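Local coordinates for peptidase S9 prolyl oligopeptidase catalytic domain-containing protein (PDB 4HXF) that probably hydrolyses peptides as an acylaminoacyl peptidase, a serine protease that assembles into a self-compartmentalizing hexamer, at residues K72-M76 with I106-W111; Y412-R416 with E436-I441; K483-N489 with P537-S543. All blocks are in the same frame, centred on the assembly; numbering follows the deposited sequence.

Contact 1. Residues K72-M76 with I106-W111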
ATOM      1  N   LYS A  72      -5.427 -16.921  36.341  1.00 19.68           N
ATOM      2  CA  LYS A  72      -5.057 -16.199  35.138  1.00 19.90           C
ATOM      3  C   LYS A  72      -3.758 -16.707  34.554  1.00 17.25           C
ATOM      4  O   LYS A  72      -2.979 -17.334  35.239  1.00 18.34           O
ATOM      5  CB  LYS A  72      -4.829 -14.746  35.498  1.00 22.45           C
ATOM      6  CG  LYS A  72      -6.075 -14.095  36.007  1.00 30.02           C
ATOM      7  CD  LYS A  72      -5.738 -12.683  36.449  1.00 31.19           C
ATOM      8  CE  LYS A  72      -5.055 -12.643  37.805  1.00 28.08           C
ATOM      9  NZ  LYS A  72      -5.253 -11.240  38.384  1.00 23.67           N
ATOM     10  N   ILE A  73      -3.569 -16.438  33.308  1.00 15.48           N
ATOM     11  CA  ILE A  73      -2.324 -16.708  32.614  1.00 15.64           C
ATOM     12  C   ILE A  73      -1.899 -15.459  31.863  1.00 16.66           C
ATOM     13  O   ILE A  73      -2.696 -14.828  31.095  1.00 17.26           O
ATOM     14  CB  ILE A  73      -2.432 -17.944  31.712  1.00 15.64           C
ATOM     15  CG1 ILE A  73      -1.147 -18.298  31.060  1.00 17.71           C
ATOM     16  CG2 ILE A  73      -3.562 -17.787  30.689  1.00 16.35           C
ATOM     17  CD1 ILE A  73      -1.245 -19.778  30.521  1.00 19.81           C
ATOM     18  N   ALA A  74      -0.626 -15.076  32.098  1.00 17.49           N
ATOM     19  CA  ALA A  74       0.025 -14.049  31.320  1.00 15.62           C
ATOM     20  C   ALA A  74       0.778 -14.732  30.190  1.00 16.97           C
ATOM     21  O   ALA A  74       1.233 -15.863  30.323  1.00 17.23           O
ATOM     22  CB  ALA A  74       0.968 -13.192  32.157  1.00 15.03           C
ATOM     23  N   PHE A  75       0.906 -14.010  29.109  1.00 15.42           N
ATOM     24  CA  PHE A  75       1.673 -14.448  27.969  1.00 15.93           C
ATOM     25  C   PHE A  75       2.113 -13.382  27.094  1.00 16.96           C
ATOM     26  O   PHE A  75       1.619 -12.257  27.233  1.00 17.87           O
ATOM     27  CB  PHE A  75       0.859 -15.512  27.166  1.00 16.81           C
ATOM     28  CG  PHE A  75      -0.425 -15.019  26.542  1.00 15.35           C
ATOM     29  CD1 PHE A  75      -1.606 -15.030  27.251  1.00 18.06           C
ATOM     30  CD2 PHE A  75      -0.456 -14.511  25.244  1.00 15.79           C
ATOM     31  CE1 PHE A  75      -2.789 -14.567  26.662  1.00 16.20           C
ATOM     32  CE2 PHE A  75      -1.605 -14.040  24.690  1.00 15.79           C
ATOM     33  CZ  PHE A  75      -2.787 -14.079  25.367  1.00 15.31           C
ATOM     34  N   MET A  76       3.037 -13.687  26.163  1.00 17.15           N
ATOM     35  CA  MET A  76       3.515 -12.753  25.181  1.00 19.80           C
ATOM     36  C   MET A  76       3.083 -13.101  23.776  1.00 21.13           C
ATOM     37  O   MET A  76       3.058 -14.312  23.406  1.00 19.81           O
ATOM     38  CB  MET A  76       5.068 -12.708  25.241  1.00 21.76           C
ATOM     39  CG  MET A  76       5.609 -12.412  26.631  1.00 34.56           C
ATOM     40  SD  MET A  76       6.160 -10.712  26.747  1.00 53.16           S
ATOM     41  CE  MET A  76       6.989 -10.344  25.225  1.00 53.92           C
ATOM     42  N   ILE A 106      11.585  -6.927  25.947  1.00 27.45           N
ATOM     43  CA  ILE A 106      11.339  -7.641  27.177  1.00 28.38           C
ATOM     44  C   ILE A 106      11.805  -9.017  27.002  1.00 26.34           C
ATOM     45  O   ILE A 106      11.503  -9.595  25.963  1.00 32.22           O
ATOM     46  CB  ILE A 106       9.806  -7.653  27.514  1.00 30.94           C
ATOM     47  CG1 ILE A 106       9.400  -6.226  27.856  1.00 35.20           C
ATOM     48  CG2 ILE A 106       9.519  -8.637  28.650  1.00 30.36           C
ATOM     49  CD1 ILE A 106      10.248  -5.554  28.953  1.00 38.65           C
ATOM     50  N   ARG A 107      12.596  -9.522  27.928  1.00 22.76           N
ATOM     51  CA  ARG A 107      13.187 -10.849  27.899  1.00 25.01           C
ATOM     52  C   ARG A 107      12.493 -11.840  28.848  1.00 26.49           C
ATOM     53  O   ARG A 107      12.632 -13.067  28.721  1.00 26.09           O
ATOM     54  CB  ARG A 107      14.675 -10.828  28.195  1.00 28.00           C
ATOM     55  CG  ARG A 107      15.529 -10.093  27.140  1.00 30.59           C
ATOM     56  CD  ARG A 107      17.034 -10.289  27.296  1.00 32.86           C
ATOM     57  NE  ARG A 107      17.752  -9.630  26.170  1.00 32.14           N
ATOM     58  CZ  ARG A 107      18.827  -8.799  26.278  1.00 37.66           C
ATOM     59  NH1 ARG A 107      19.282  -8.477  27.467  1.00 35.30           N
ATOM     60  NH2 ARG A 107      19.435  -8.297  25.167  1.00 35.10           N
ATOM     61  N   SER A 108      11.872 -11.343  29.923  1.00 23.22           N
ATOM     62  CA  SER A 108      11.310 -12.258  30.952  1.00 23.24           C
ATOM     63  C   SER A 108      10.095 -11.602  31.572  1.00 20.80           C
ATOM     64  O   SER A 108      10.101 -10.404  31.763  1.00 19.32           O
ATOM     65  CB  SER A 108      12.221 -12.698  32.097  1.00 22.85           C
ATOM     66  OG  SER A 108      12.785 -11.653  32.943  1.00 29.18           O
ATOM     67  N   ILE A 109       9.147 -12.448  31.990  1.00 21.68           N
ATOM     68  CA  ILE A 109       7.986 -12.034  32.793  1.00 17.75           C
ATOM     69  C   ILE A 109       7.752 -13.037  33.901  1.00 16.90           C
ATOM     70  O   ILE A 109       7.841 -14.221  33.653  1.00 16.79           O
ATOM     71  CB  ILE A 109       6.633 -11.781  32.025  1.00 20.95           C
ATOM     72  CG1 ILE A 109       6.323 -12.924  31.030  1.00 25.76           C
ATOM     73  CG2 ILE A 109       6.749 -10.437  31.227  1.00 20.85           C
ATOM     74  CD1 ILE A 109       4.893 -12.808  30.472  1.00 26.39           C
ATOM     75  N   GLU A 110       7.467 -12.568  35.097  1.00 15.72           N
ATOM     76  CA  GLU A 110       7.208 -13.427  36.266  1.00 15.14           C
ATOM     77  C   GLU A 110       6.154 -12.819  37.168  1.00 14.71           C
ATOM     78  O   GLU A 110       6.275 -11.610  37.568  1.00 14.30           O
ATOM     79  CB  GLU A 110       8.533 -13.588  37.124  1.00 18.43           C
ATOM     80  CG  GLU A 110       8.464 -14.399  38.355  1.00 19.90           C
ATOM     81  CD  GLU A 110       9.673 -14.309  39.403  1.00 21.91           C
ATOM     82  OE1 GLU A 110      10.556 -13.551  39.309  1.00 21.19           O
ATOM     83  OE2 GLU A 110       9.572 -15.017  40.398  1.00 34.47           O
ATOM     84  N   TRP A 111       5.177 -13.637  37.602  1.00 14.07           N
ATOM     85  CA  TRP A 111       4.214 -13.120  38.606  1.00 14.78           C
ATOM     86  C   TRP A 111       4.768 -12.946  39.951  1.00 16.74           C
ATOM     87  O   TRP A 111       5.497 -13.834  40.480  1.00 15.58           O
ATOM     88  CB  TRP A 111       3.062 -14.097  38.738  1.00 14.25           C
ATOM     89  CG  TRP A 111       2.144 -14.149  37.574  1.00 14.90           C
ATOM     90  CD1 TRP A 111       2.075 -15.107  36.601  1.00 15.00           C
ATOM     91  CD2 TRP A 111       1.067 -13.199  37.285  1.00 14.52           C
ATOM     92  NE1 TRP A 111       1.035 -14.833  35.718  1.00 16.82           N
ATOM     93  CE2 TRP A 111       0.364 -13.716  36.128  1.00 15.84           C
ATOM     94  CE3 TRP A 111       0.641 -12.026  37.859  1.00 14.18           C
ATOM     95  CZ2 TRP A 111      -0.701 -13.045  35.536  1.00 14.97           C
ATOM     96  CZ3 TRP A 111      -0.459 -11.369  37.286  1.00 16.15           C
ATOM     97  CH2 TRP A 111      -1.143 -11.853  36.186  1.00 16.45           C
TER
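The indole of Trp111 meets Ala74 and Lys72, and both approach it obliquely. Ala74 CB touches the CZ2, NE1 and CE2 region of the ring, with the CB to Trp111 CZ2 distance at 3.8 Å. Lys72 CE reaches Trp111 CH2 at 4.3 Å, next along the benzene half. Phe75, the other flat group, points away from the 106-111 strand, and its ring meets Trp88 with planes about 10° apart. Beyond the indole, Ile109 CD1 takes over: it lies 3.9 Å from Met76 CG and 4.3 Å from Ala74 CB. The torsion explains this reach, for CG1 of Ile109 sits between its own backbone N and carbonyl carbon (chi1 47°), which sends CD1 toward the facing strand. Met76 SD then closes the row against Ile106 CG2 at 4.4 Å. The two strands run antiparallel at 172°, but their axes stay 8.5 Å apart and no hydrogen bond joins them, so this is face-to-face packing between neighbouring four-stranded blades of the beta-propeller. Strand 106-111, an edge strand of its blade, lies against strand 72-77, the second strand of the preceding blade. Polar bonds to residues just outside the segments bridge the blades: Trp111 NE1 bonds Arg65 O, Arg65 NE bonds Ile109 O, and Lys72 NZ bonds Ser115 O. Between the strands the contact is therefore essentially apolar, and directional bonds between the blades come from its margins.

Contact 2. Residues Y412-R416 with E436-I441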
ATOM      1  N   TYR A 412      30.247 -41.297  18.178  1.00 14.93           N
ATOM      2  CA  TYR A 412      30.434 -40.077  18.975  1.00 14.04           C
ATOM      3  C   TYR A 412      30.771 -40.427  20.468  1.00 13.78           C
ATOM      4  O   TYR A 412      30.320 -41.468  20.988  1.00 16.39           O
ATOM      5  CB  TYR A 412      29.192 -39.208  18.904  1.00 14.95           C
ATOM      6  CG  TYR A 412      27.839 -39.777  19.351  1.00 14.99           C
ATOM      7  CD1 TYR A 412      26.986 -40.428  18.478  1.00 19.03           C
ATOM      8  CD2 TYR A 412      27.441 -39.677  20.649  1.00 16.16           C
ATOM      9  CE1 TYR A 412      25.805 -40.928  18.943  1.00 19.06           C
ATOM     10  CE2 TYR A 412      26.173 -40.149  21.084  1.00 17.90           C
ATOM     11  CZ  TYR A 412      25.379 -40.749  20.160  1.00 20.21           C
ATOM     12  OH  TYR A 412      24.162 -41.202  20.665  1.00 28.97           O
ATOM     13  N   VAL A 413      31.645 -39.608  21.073  1.00 14.43           N
ATOM     14  CA  VAL A 413      32.070 -39.905  22.449  1.00 13.97           C
ATOM     15  C   VAL A 413      31.985 -38.655  23.288  1.00 14.02           C
ATOM     16  O   VAL A 413      31.850 -37.538  22.786  1.00 13.34           O
ATOM     17  CB  VAL A 413      33.540 -40.487  22.494  1.00 15.20           C
ATOM     18  CG1 VAL A 413      33.643 -41.653  21.421  1.00 15.56           C
ATOM     19  CG2 VAL A 413      34.656 -39.353  22.251  1.00 14.08           C
ATOM     20  N   ASN A 414      32.178 -38.859  24.616  1.00 14.22           N
ATOM     21  CA  ASN A 414      32.359 -37.709  25.524  1.00 13.70           C
ATOM     22  C   ASN A 414      33.834 -37.665  25.970  1.00 15.24           C
ATOM     23  O   ASN A 414      34.241 -38.364  26.929  1.00 14.65           O
ATOM     24  CB  ASN A 414      31.423 -37.835  26.721  1.00 13.62           C
ATOM     25  CG  ASN A 414      30.008 -37.372  26.423  1.00 12.94           C
ATOM     26  OD1 ASN A 414      29.825 -36.443  25.618  1.00 14.51           O
ATOM     27  ND2 ASN A 414      28.972 -37.961  27.112  1.00 12.70           N
ATOM     28  N   PRO A 415      34.660 -36.881  25.278  1.00 13.60           N
ATOM     29  CA  PRO A 415      36.094 -36.871  25.675  1.00 14.31           C
ATOM     30  C   PRO A 415      36.235 -36.105  26.974  1.00 12.42           C
ATOM     31  O   PRO A 415      35.284 -35.383  27.413  1.00 13.81           O
ATOM     32  CB  PRO A 415      36.761 -36.079  24.551  1.00 14.69           C
ATOM     33  CG  PRO A 415      35.672 -35.306  23.956  1.00 16.39           C
ATOM     34  CD  PRO A 415      34.349 -36.037  24.097  1.00 14.26           C
ATOM     35  N   ARG A 416      37.385 -36.187  27.619  1.00 13.73           N
ATOM     36  CA  ARG A 416      37.638 -35.286  28.730  1.00 14.04           C
ATOM     37  C   ARG A 416      37.476 -33.832  28.304  1.00 14.91           C
ATOM     38  O   ARG A 416      37.650 -33.421  27.157  1.00 15.38           O
ATOM     39  CB  ARG A 416      39.061 -35.548  29.300  1.00 13.92           C
ATOM     40  CG  ARG A 416      40.238 -34.970  28.427  1.00 15.02           C
ATOM     41  CD  ARG A 416      41.554 -35.622  28.851  1.00 15.71           C
ATOM     42  NE  ARG A 416      41.538 -37.029  28.469  1.00 16.97           N
ATOM     43  CZ  ARG A 416      42.216 -37.988  29.032  1.00 16.68           C
ATOM     44  NH1 ARG A 416      43.098 -37.740  30.012  1.00 17.27           N
ATOM     45  NH2 ARG A 416      42.084 -39.213  28.618  1.00 18.46           N
ATOM     46  N   GLU A 436      44.927 -34.238  24.773  1.00 16.30           N
ATOM     47  CA  GLU A 436      44.317 -35.525  25.228  1.00 16.38           C
ATOM     48  C   GLU A 436      42.875 -35.696  24.735  1.00 15.37           C
ATOM     49  O   GLU A 436      42.440 -36.816  24.439  1.00 15.74           O
ATOM     50  CB  GLU A 436      44.377 -35.652  26.741  1.00 17.27           C
ATOM     51  CG  GLU A 436      45.740 -35.839  27.363  1.00 18.32           C
ATOM     52  CD  GLU A 436      46.539 -34.538  27.426  1.00 19.84           C
ATOM     53  OE1 GLU A 436      46.031 -33.381  27.481  1.00 18.81           O
ATOM     54  OE2 GLU A 436      47.766 -34.652  27.422  1.00 23.95           O
ATOM     55  N   ASP A 437      42.069 -34.627  24.649  1.00 15.54           N
ATOM     56  CA  ASP A 437      40.699 -34.783  24.181  1.00 15.01           C
ATOM     57  C   ASP A 437      40.598 -35.338  22.774  1.00 14.80           C
ATOM     58  O   ASP A 437      39.760 -36.183  22.464  1.00 14.06           O
ATOM     59  CB  ASP A 437      39.796 -33.569  24.422  1.00 14.47           C
ATOM     60  CG  ASP A 437      40.176 -32.279  23.613  1.00 14.57           C
ATOM     61  OD1 ASP A 437      41.282 -32.199  23.059  1.00 15.43           O
ATOM     62  OD2 ASP A 437      39.347 -31.345  23.619  1.00 13.90           O
ATOM     63  N   PHE A 438      41.467 -34.872  21.874  1.00 14.99           N
ATOM     64  CA  PHE A 438      41.542 -35.415  20.559  1.00 14.90           C
ATOM     65  C   PHE A 438      41.979 -36.858  20.542  1.00 14.71           C
ATOM     66  O   PHE A 438      41.424 -37.661  19.839  1.00 16.71           O
ATOM     67  CB  PHE A 438      42.495 -34.581  19.710  1.00 15.17           C
ATOM     68  CG  PHE A 438      42.656 -35.091  18.265  1.00 15.45           C
ATOM     69  CD1 PHE A 438      41.534 -35.303  17.469  1.00 17.52           C
ATOM     70  CD2 PHE A 438      43.891 -35.310  17.742  1.00 19.41           C
ATOM     71  CE1 PHE A 438      41.675 -35.775  16.133  1.00 20.25           C
ATOM     72  CE2 PHE A 438      44.053 -35.765  16.456  1.00 17.60           C
ATOM     73  CZ  PHE A 438      42.957 -35.995  15.665  1.00 17.45           C
ATOM     74  N   GLN A 439      42.904 -37.200  21.418  1.00 15.94           N
ATOM     75  CA  GLN A 439      43.292 -38.595  21.608  1.00 16.34           C
ATOM     76  C   GLN A 439      42.144 -39.427  22.037  1.00 15.10           C
ATOM     77  O   GLN A 439      42.027 -40.608  21.616  1.00 16.42           O
ATOM     78  CB  GLN A 439      44.495 -38.707  22.588  1.00 18.07           C
ATOM     79  CG  GLN A 439      45.777 -38.020  22.019  1.00 19.88           C
ATOM     80  CD  GLN A 439      46.244 -38.555  20.640  1.00 21.30           C
ATOM     81  OE1 GLN A 439      46.321 -39.765  20.435  1.00 24.86           O
ATOM     82  NE2 GLN A 439      46.527 -37.640  19.684  1.00 22.39           N
ATOM     83  N   ASP A 440      41.293 -38.902  22.932  1.00 14.76           N
ATOM     84  CA  ASP A 440      40.105 -39.658  23.394  1.00 14.61           C
ATOM     85  C   ASP A 440      39.187 -39.988  22.217  1.00 14.59           C
ATOM     86  O   ASP A 440      38.663 -41.103  22.108  1.00 15.51           O
ATOM     87  CB  ASP A 440      39.291 -38.874  24.430  1.00 14.28           C
ATOM     88  CG  ASP A 440      40.021 -38.656  25.780  1.00 14.11           C
ATOM     89  OD1 ASP A 440      40.949 -39.387  26.112  1.00 15.74           O
ATOM     90  OD2 ASP A 440      39.643 -37.657  26.407  1.00 15.32           O
ATOM     91  N   ILE A 441      39.003 -39.041  21.309  1.00 15.05           N
ATOM     92  CA  ILE A 441      38.159 -39.220  20.114  1.00 16.21           C
ATOM     93  C   ILE A 441      38.779 -40.329  19.209  1.00 14.77           C
ATOM     94  O   ILE A 441      38.110 -41.310  18.897  1.00 16.01           O
ATOM     95  CB  ILE A 441      37.950 -37.897  19.375  1.00 16.18           C
ATOM     96  CG1 ILE A 441      37.067 -36.987  20.253  1.00 14.46           C
ATOM     97  CG2 ILE A 441      37.286 -38.192  18.009  1.00 15.80           C
ATOM     98  CD1 ILE A 441      37.140 -35.517  19.733  1.00 15.74           C
TER
HETATM   99  O   HOH W   1      37.115 -31.619  25.264  1.00 14.14           O
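Arg416 wraps its side chain round the carboxylate of Asp440, and each atom of the chain has a place. CB and CG pass beside Asp440 OD2, CG at 3.4 Å, because CG lies between the backbone N and the carbonyl carbon (chi1 76°) and folds the chain back over the helix start. CD rests on Glu436 CB at 3.5 Å, and the same CB lies over one face of the guanidinium. NE donates to Asp440 OD2 at 2.9 Å, almost straight at 172° and in the guanidinium plane. NH2 donates to Asp440 OD1 at 2.8 Å, somewhat tilted from that plane. Both oxygens use syn lone pairs in this side-on, two-nitrogen salt bridge. NH1 pairs with Asp360. Arg416 N adds a third bond, reaching OD2 from the anti side, tilted out of the carboxylate plane, at 3.0 Å, while Ser358 OG bonds OD1, so the buried carboxylate is held at both oxygens. A leucine in place of Arg416 would probably leave the buried charge of Asp440 without its mate, though still held by the backbone N-H and Ser358, and take from Asp360 its partner at NH1. A water links Arg416 O to Asp437 OD2, which also bonds Tyr467 of the inhibitor pocket. Pro415 CB packs on Asp440 CB at 3.8 Å, and Val413 CG2 on Ile441 CG1 at 3.9 Å. The arrangement ties the C-terminal end of strand 409-413 to the first turns of helix 436-451, the helix of the beta-alpha-beta crossover to strand 460-465 in the alpha/beta hydrolase fold.

Contact 3. Residues K483-N489 with P537-S543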
ATOM      1  N   LYS A 483      38.479 -38.867   5.693  1.00 16.60           N
ATOM      2  CA  LYS A 483      38.362 -38.721   4.225  1.00 18.38           C
ATOM      3  C   LYS A 483      37.627 -37.409   3.826  1.00 17.21           C
ATOM      4  O   LYS A 483      37.663 -37.009   2.683  1.00 18.13           O
ATOM      5  CB  LYS A 483      37.663 -39.906   3.672  1.00 20.96           C
ATOM      6  CG  LYS A 483      38.539 -41.168   3.761  1.00 26.11           C
ATOM      7  CD  LYS A 483      39.929 -41.010   3.131  1.00 29.81           C
ATOM      8  CE  LYS A 483      40.619 -42.385   3.011  1.00 34.82           C
ATOM      9  NZ  LYS A 483      40.882 -42.929   4.396  1.00 29.78           N
ATOM     10  N   ALA A 484      36.909 -36.825   4.766  1.00 15.77           N
ATOM     11  CA  ALA A 484      36.074 -35.623   4.606  1.00 16.33           C
ATOM     12  C   ALA A 484      35.774 -35.039   5.935  1.00 16.95           C
ATOM     13  O   ALA A 484      35.638 -35.750   6.910  1.00 16.73           O
ATOM     14  CB  ALA A 484      34.749 -36.001   3.910  1.00 17.32           C
ATOM     15  N   GLY A 485      35.540 -33.746   5.961  1.00 14.27           N
ATOM     16  CA  GLY A 485      35.127 -33.016   7.117  1.00 13.17           C
ATOM     17  C   GLY A 485      34.064 -31.988   6.854  1.00 13.27           C
ATOM     18  O   GLY A 485      34.017 -31.403   5.722  1.00 14.77           O
ATOM     19  N   ILE A 486      33.190 -31.768   7.830  1.00 12.85           N
ATOM     20  CA  ILE A 486      32.240 -30.629   7.833  1.00 11.72           C
ATOM     21  C   ILE A 486      32.447 -29.908   9.116  1.00 13.37           C
ATOM     22  O   ILE A 486      32.092 -30.425  10.199  1.00 12.73           O
ATOM     23  CB  ILE A 486      30.764 -31.023   7.590  1.00 12.88           C
ATOM     24  CG1 ILE A 486      30.607 -31.826   6.263  1.00 13.64           C
ATOM     25  CG2 ILE A 486      29.916 -29.728   7.630  1.00 11.82           C
ATOM     26  CD1 ILE A 486      29.136 -32.099   5.920  1.00 14.15           C
ATOM     27  N   SER A 487      33.026 -28.714   9.043  1.00 11.65           N
ATOM     28  CA  SER A 487      33.307 -27.910  10.257  1.00 12.45           C
ATOM     29  C   SER A 487      32.381 -26.713  10.280  1.00 12.79           C
ATOM     30  O   SER A 487      32.349 -25.935   9.329  1.00 12.81           O
ATOM     31  CB  SER A 487      34.744 -27.424  10.170  1.00 12.64           C
ATOM     32  OG  SER A 487      35.041 -26.359  11.082  1.00 12.24           O
ATOM     33  N   GLU A 488      31.669 -26.514  11.365  1.00 12.13           N
ATOM     34  CA  GLU A 488      30.623 -25.455  11.419  1.00 12.36           C
ATOM     35  C   GLU A 488      30.861 -24.545  12.602  1.00 12.76           C
ATOM     36  O   GLU A 488      31.131 -24.964  13.718  1.00 12.37           O
ATOM     37  CB  GLU A 488      29.246 -26.052  11.554  1.00 13.87           C
ATOM     38  CG  GLU A 488      28.992 -27.256  10.714  1.00 14.77           C
ATOM     39  CD  GLU A 488      27.532 -27.601  10.649  1.00 15.81           C
ATOM     40  OE1 GLU A 488      26.728 -26.620  10.614  1.00 16.48           O
ATOM     41  OE2 GLU A 488      27.202 -28.841  10.719  1.00 14.97           O
ATOM     42  N   ASN A 489      30.843 -23.235  12.325  1.00 12.81           N
ATOM     43  CA  ASN A 489      30.827 -22.231  13.358  1.00 11.87           C
ATOM     44  C   ASN A 489      31.927 -22.522  14.406  1.00 11.95           C
ATOM     45  O   ASN A 489      31.707 -22.459  15.615  1.00 12.87           O
ATOM     46  CB  ASN A 489      29.449 -22.100  14.004  1.00 12.48           C
ATOM     47  CG  ASN A 489      28.406 -21.621  13.041  1.00 11.87           C
ATOM     48  OD1 ASN A 489      27.924 -22.435  12.178  1.00 15.21           O
ATOM     49  ND2 ASN A 489      28.049 -20.328  13.131  1.00 14.86           N
ATOM     50  N   PRO A 537      38.932 -33.317   1.698  1.00 15.69           N
ATOM     51  CA  PRO A 537      37.993 -32.214   1.405  1.00 16.06           C
ATOM     52  C   PRO A 537      37.201 -31.752   2.622  1.00 16.01           C
ATOM     53  O   PRO A 537      36.761 -32.597   3.454  1.00 15.95           O
ATOM     54  CB  PRO A 537      37.041 -32.781   0.351  1.00 16.16           C
ATOM     55  CG  PRO A 537      37.336 -34.240   0.363  1.00 22.02           C
ATOM     56  CD  PRO A 537      38.673 -34.507   0.894  1.00 18.23           C
ATOM     57  N   LEU A 538      37.049 -30.456   2.713  1.00 16.11           N
ATOM     58  CA  LEU A 538      36.432 -29.822   3.878  1.00 15.77           C
ATOM     59  C   LEU A 538      35.356 -28.817   3.428  1.00 14.76           C
ATOM     60  O   LEU A 538      35.539 -28.025   2.547  1.00 14.94           O
ATOM     61  CB  LEU A 538      37.505 -29.086   4.673  1.00 15.13           C
ATOM     62  CG  LEU A 538      36.989 -28.224   5.834  1.00 14.79           C
ATOM     63  CD1 LEU A 538      36.340 -29.059   6.988  1.00 13.93           C
ATOM     64  CD2 LEU A 538      38.212 -27.404   6.360  1.00 15.93           C
ATOM     65  N   LEU A 539      34.211 -28.895   4.061  1.00 13.13           N
ATOM     66  CA  LEU A 539      33.127 -27.900   3.961  1.00 13.17           C
ATOM     67  C   LEU A 539      33.106 -27.164   5.238  1.00 13.77           C
ATOM     68  O   LEU A 539      32.957 -27.760   6.354  1.00 13.44           O
ATOM     69  CB  LEU A 539      31.755 -28.562   3.736  1.00 14.01           C
ATOM     70  CG  LEU A 539      30.588 -27.590   3.724  1.00 14.72           C
ATOM     71  CD1 LEU A 539      30.635 -26.499   2.621  1.00 15.54           C
ATOM     72  CD2 LEU A 539      29.308 -28.472   3.660  1.00 13.89           C
ATOM     73  N   LEU A 540      33.262 -25.859   5.125  1.00 13.53           N
ATOM     74  CA  LEU A 540      33.110 -24.917   6.245  1.00 11.97           C
ATOM     75  C   LEU A 540      31.742 -24.271   6.164  1.00 11.61           C
ATOM     76  O   LEU A 540      31.265 -23.847   5.079  1.00 13.96           O
ATOM     77  CB  LEU A 540      34.223 -23.829   6.220  1.00 12.08           C
ATOM     78  CG  LEU A 540      35.585 -24.357   6.626  1.00 12.04           C
ATOM     79  CD1 LEU A 540      36.711 -23.461   5.981  1.00 14.48           C
ATOM     80  CD2 LEU A 540      35.682 -24.454   8.196  1.00 12.00           C
ATOM     81  N   ILE A 541      31.001 -24.283   7.308  1.00 12.39           N
ATOM     82  CA  ILE A 541      29.706 -23.632   7.387  1.00 12.98           C
ATOM     83  C   ILE A 541      29.831 -22.586   8.445  1.00 13.86           C
ATOM     84  O   ILE A 541      30.326 -22.875   9.567  1.00 13.37           O
ATOM     85  CB  ILE A 541      28.608 -24.658   7.778  1.00 14.09           C
ATOM     86  CG1 ILE A 541      28.409 -25.673   6.676  1.00 14.48           C
ATOM     87  CG2 ILE A 541      27.279 -23.895   8.027  1.00 15.15           C
ATOM     88  CD1 ILE A 541      27.473 -26.859   6.897  1.00 14.44           C
ATOM     89  N   HIS A 542      29.311 -21.390   8.169  1.00 13.44           N
ATOM     90  CA  HIS A 542      29.303 -20.309   9.137  1.00 13.20           C
ATOM     91  C   HIS A 542      28.060 -19.477   8.948  1.00 14.88           C
ATOM     92  O   HIS A 542      27.300 -19.682   8.024  1.00 12.96           O
ATOM     93  CB  HIS A 542      30.523 -19.424   9.021  1.00 14.89           C
ATOM     94  CG  HIS A 542      31.011 -18.941  10.373  1.00 14.30           C
ATOM     95  ND1 HIS A 542      31.977 -19.640  11.102  1.00 16.28           N
ATOM     96  CD2 HIS A 542      30.605 -17.850  11.176  1.00 14.95           C
ATOM     97  CE1 HIS A 542      32.175 -18.977  12.261  1.00 15.93           C
ATOM     98  NE2 HIS A 542      31.318 -17.959  12.357  1.00 15.33           N
ATOM     99  N   SER A 543      27.703 -18.676   9.973  1.00 14.01           N
ATOM    100  CA  SER A 543      26.584 -17.793   9.869  1.00 14.84           C
ATOM    101  C   SER A 543      26.962 -16.427  10.315  1.00 15.80           C
ATOM    102  O   SER A 543      27.816 -16.250  11.197  1.00 16.94           O
ATOM    103  CB  SER A 543      25.461 -18.315  10.751  1.00 15.27           C
ATOM    104  OG  SER A 543      25.868 -18.510  12.079  1.00 16.73           O
TER
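Strands 484-488 and 538-543 are parallel neighbours in the central sheet of the alpha/beta hydrolase fold, paired from Gly485 with Leu538 to Glu488 with Ile541. Their axes lie 4.7 Å apart at 16°. The ladder alternates in the parallel manner: Gly485 N donates to Pro537 O and Leu539 N returns to Gly485 O, both at 3.0 Å, then Ser487 N donates to Leu539 O and Ile541 N to Ser487 O, and Asn489 N to Ile541 O ends it at 2.8 Å. On the sheet face bearing Ile486 and Glu488, Ile486 CG2 meets Ile541 CD1 at 3.8 Å. Glu488 runs alongside Ile541, pointing the same way, and its buried carboxylate pairs with Arg592 of helix 586-605, which covers this face. On the other face Leu538 CD1 reaches over to Gly485, whose lack of a side chain suits the closeness: CD1 is 3.5 Å from Gly485 O. Ser487 OG touches Leu540 CD2, also at 3.5 Å, and bonds Asn473 OD1; helix 552-563 packs on Leu538 and Leu540. Past the strand end Asn489 adopts a left-handed backbone conformation (phi 49°), near the inhibitor pocket. Its ND2 donates to Ser543 OG at 3.0 Å, close to the amide plane, and also bonds Asp546, probably the acid of a Ser466-His578-Asp546 triad, so Ser543 is likely to help orient this second-shell amide. The same nitrogen stands over the centre of one face of the His542 ring, 4.0 Å above its plane.

How the contacts relate
Contacts 2 and 3 belong to the catalytic alpha/beta hydrolase part of the chain and reach the same mixed sheet; their centres are 19 Å apart and their nearest atoms about 11 Å. Both lie near the bound chloromethyl ketone inhibitor: the side chain of Asp437 in contact 2 is about 10 Å from it, that of Asn489 in contact 3 about 7 Å. Contact 1 lies in the propeller, across the centre of the chain, its own centre 42 Å from that of contact 2 and 40 Å from that of contact 3. Its nearest atoms are about 29 Å from contact 2 and about 18 Å from contact 3. No two contacts touch, and along the chain they follow one another in series.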